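Local coordinates for 3-hydroxyisobutyryl-CoA hydrolase (Mycobacterium thermoresistibile, PDB 4HDT), which probably hydrolyses 3-hydroxyisobutyryl-CoA to 3-hydroxyisobutyrate and free CoA, as a member of the crotonase-like enoyl-CoA hydratase/isomerase family, at residues F90-Y95 with E345-G350. Residues are numbered along the deposited sequence; the frame is centred on the assembly and turned at random.
Sequences FWFDEY and ELTFEG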
loop_
_atom_site.group_PDB
_atom_site.type_symbol
_atom_site.label_atom_id
_atom_site.label_comp_id
_atom_site.label_asym_id
_atom_site.label_seq_id
_atom_site.Cartn_x
_atom_site.Cartn_y
_atom_site.Cartn_z
ATOM N N PHE A 90 5.889 4.772 14.668
ATOM C CA PHE A 90 6.224 4.514 13.259
ATOM C C PHE A 90 5.023 4.889 12.377
ATOM O O PHE A 90 5.172 5.622 11.404
ATOM C CB PHE A 90 6.648 3.038 13.041
ATOM C CG PHE A 90 6.779 2.656 11.589
ATOM C CD1 PHE A 90 7.850 3.088 10.836
ATOM C CD2 PHE A 90 5.795 1.914 10.985
ATOM C CE1 PHE A 90 7.994 2.741 9.501
ATOM C CE2 PHE A 90 5.892 1.574 9.650
ATOM C CZ PHE A 90 6.998 2.016 8.886
ATOM N N TRP A 91 3.867 4.361 12.722
ATOM C CA TRP A 91 2.662 4.610 11.905
ATOM C C TRP A 91 2.303 6.091 11.936
ATOM O O TRP A 91 1.863 6.638 10.920
ATOM C CB TRP A 91 1.509 3.768 12.401
ATOM C CG TRP A 91 1.614 2.326 12.111
ATOM C CD1 TRP A 91 2.160 1.768 11.014
ATOM C CD2 TRP A 91 1.133 1.254 12.908
ATOM N NE1 TRP A 91 2.067 0.405 11.066
ATOM C CE2 TRP A 91 1.430 0.057 12.228
ATOM C CE3 TRP A 91 0.479 1.181 14.130
ATOM C CZ2 TRP A 91 1.073 -1.222 12.746
ATOM C CZ3 TRP A 91 0.110 -0.078 14.641
ATOM C CH2 TRP A 91 0.424 -1.254 13.964
ATOM N N PHE A 92 2.435 6.732 13.084
ATOM C CA PHE A 92 2.166 8.168 13.182
ATOM C C PHE A 92 3.011 8.949 12.159
ATOM O O PHE A 92 2.492 9.737 11.374
ATOM C CB PHE A 92 2.428 8.631 14.628
ATOM C CG PHE A 92 1.874 9.973 14.975
ATOM C CD1 PHE A 92 2.616 11.111 14.802
ATOM C CD2 PHE A 92 0.623 10.082 15.538
ATOM C CE1 PHE A 92 2.104 12.365 15.140
ATOM C CE2 PHE A 92 0.095 11.313 15.871
ATOM C CZ PHE A 92 0.833 12.455 15.663
ATOM N N ASP A 93 4.314 8.728 12.144
ATOM C CA ASP A 93 5.224 9.389 11.228
ATOM C C ASP A 93 5.017 8.926 9.773
ATOM O O ASP A 93 5.074 9.724 8.841
ATOM C CB ASP A 93 6.678 9.156 11.659
ATOM C CG ASP A 93 7.052 9.926 12.915
ATOM O OD1 ASP A 93 6.433 11.002 13.231
ATOM O OD2 ASP A 93 8.005 9.491 13.627
ATOM N N GLU A 94 4.751 7.634 9.589
ATOM C CA GLU A 94 4.573 7.108 8.244
ATOM C C GLU A 94 3.316 7.660 7.585
ATOM O O GLU A 94 3.365 8.073 6.429
ATOM C CB GLU A 94 4.501 5.585 8.255
ATOM C CG GLU A 94 4.417 4.953 6.868
ATOM C CD GLU A 94 4.247 3.459 6.932
ATOM O OE1 GLU A 94 3.512 3.012 7.837
ATOM O OE2 GLU A 94 4.813 2.724 6.096
ATOM N N TYR A 95 2.233 7.696 8.328
ATOM C CA TYR A 95 0.966 8.155 7.753
ATOM C C TYR A 95 1.028 9.657 7.502
ATOM O O TYR A 95 0.488 10.156 6.517
ATOM C CB TYR A 95 -0.263 7.782 8.567
ATOM C CG TYR A 95 -0.502 6.275 8.789
ATOM C CD1 TYR A 95 0.316 5.303 8.227
ATOM C CD2 TYR A 95 -1.520 5.856 9.595
ATOM C CE1 TYR A 95 0.126 3.952 8.480
ATOM C CE2 TYR A 95 -1.738 4.507 9.848
ATOM C CZ TYR A 95 -0.902 3.563 9.329
ATOM O OH TYR A 95 -1.146 2.247 9.681
ATOM N N GLU A 345 -5.248 10.911 18.749
ATOM C CA GLU A 345 -5.598 10.598 17.381
ATOM C C GLU A 345 -4.445 11.032 16.465
ATOM O O GLU A 345 -3.582 11.845 16.844
ATOM C CB GLU A 345 -6.869 11.329 16.981
ATOM C CG GLU A 345 -8.091 11.024 17.831
ATOM C CD GLU A 345 -8.839 9.752 17.468
ATOM O OE1 GLU A 345 -8.471 9.029 16.540
ATOM O OE2 GLU A 345 -9.844 9.457 18.137
ATOM N N LEU A 346 -4.430 10.507 15.240
ATOM C CA LEU A 346 -3.425 10.912 14.254
ATOM C C LEU A 346 -3.764 12.374 13.882
ATOM O O LEU A 346 -4.929 12.703 13.614
ATOM C CB LEU A 346 -3.496 9.990 13.026
ATOM C CG LEU A 346 -2.608 10.377 11.851
ATOM C CD1 LEU A 346 -1.153 10.221 12.226
ATOM C CD2 LEU A 346 -2.883 9.563 10.613
ATOM N N THR A 347 -2.752 13.235 13.938
ATOM C CA THR A 347 -2.885 14.644 13.542
ATOM C C THR A 347 -1.785 15.019 12.541
ATOM O O THR A 347 -0.759 14.341 12.431
ATOM C CB THR A 347 -2.815 15.585 14.765
ATOM O OG1 THR A 347 -1.591 15.354 15.483
ATOM C CG2 THR A 347 -3.986 15.306 15.653
ATOM N N PHE A 348 -2.041 16.087 11.772
ATOM C CA PHE A 348 -1.187 16.444 10.625
ATOM C C PHE A 348 -0.600 17.843 10.685
ATOM O O PHE A 348 -0.173 18.395 9.678
ATOM C CB PHE A 348 -1.986 16.295 9.346
ATOM C CG PHE A 348 -2.474 14.907 9.142
ATOM C CD1 PHE A 348 -3.694 14.520 9.676
ATOM C CD2 PHE A 348 -1.744 14.002 8.414
ATOM C CE1 PHE A 348 -4.159 13.233 9.519
ATOM C CE2 PHE A 348 -2.208 12.724 8.237
ATOM C CZ PHE A 348 -3.418 12.330 8.790
ATOM N N GLU A 349 -0.576 18.417 11.857
ATOM C CA GLU A 349 -0.124 19.783 11.956
ATOM C C GLU A 349 1.409 19.785 12.130
ATOM O O GLU A 349 2.019 18.702 12.330
ATOM C CB GLU A 349 -1.040 20.520 12.942
ATOM C CG GLU A 349 -2.445 20.612 12.293
ATOM C CD GLU A 349 -3.594 20.999 13.217
ATOM O OE1 GLU A 349 -3.375 21.822 14.116
ATOM O OE2 GLU A 349 -4.747 20.521 13.000
ATOM N N GLY A 350 2.053 20.931 11.891
ATOM C CA GLY A 350 3.534 21.032 11.783
ATOM C C GLY A 350 4.084 21.223 10.362
ATOM O O GLY A 350 5.270 21.011 10.089
#
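Leu346 meets Phe92 and Tyr95 with its two methyl branches. Leu346 CD1 lies over one face of the Phe92 ring, 4.1 Å from its centroid and 25° off the normal. This is a CH-pi contact, offset toward Phe92 CD2. The other methyl, Leu346 CD2, touches CB of Tyr95 at 3.8 Å, and the two side chains cross at about a right angle. Leu346 has CG anti to the backbone N (chi1 174°), which carries the fork of the side chain to the helix. Leu289 of helix 285-299 also packs on Leu346 and Tyr95. The Tyr95 hydroxyl points elsewhere and hydrogen-bonds with Asp150 and Ser296.

Toward solvent the contact grows thinner and more polar. Phe92 CE2 is 3.8 Å from Glu345 O, which lies in the ring plane. Exposed Thr347 brings OG1 to the ring rim, 3.8 Å from Phe92 CZ. Phe348 adds one longer approach, CE2 to Tyr95 O at 4.1 Å.

The contact lays the C-terminal tail on helix 85-103. Just beyond it, His100 of the helix and Glu351 of the tail bind a zinc ion with Glu49. Arg96, the next helix residue, hydrogen-bonds Thr347 O and Glu349 O; Arg294 of helix 285-299 makes a salt bridge with Glu345. No hydrogen bond joins the two segments. Their hold is therefore apolar and centred on Leu346, while Arg96 and Arg294 supply polar bonds.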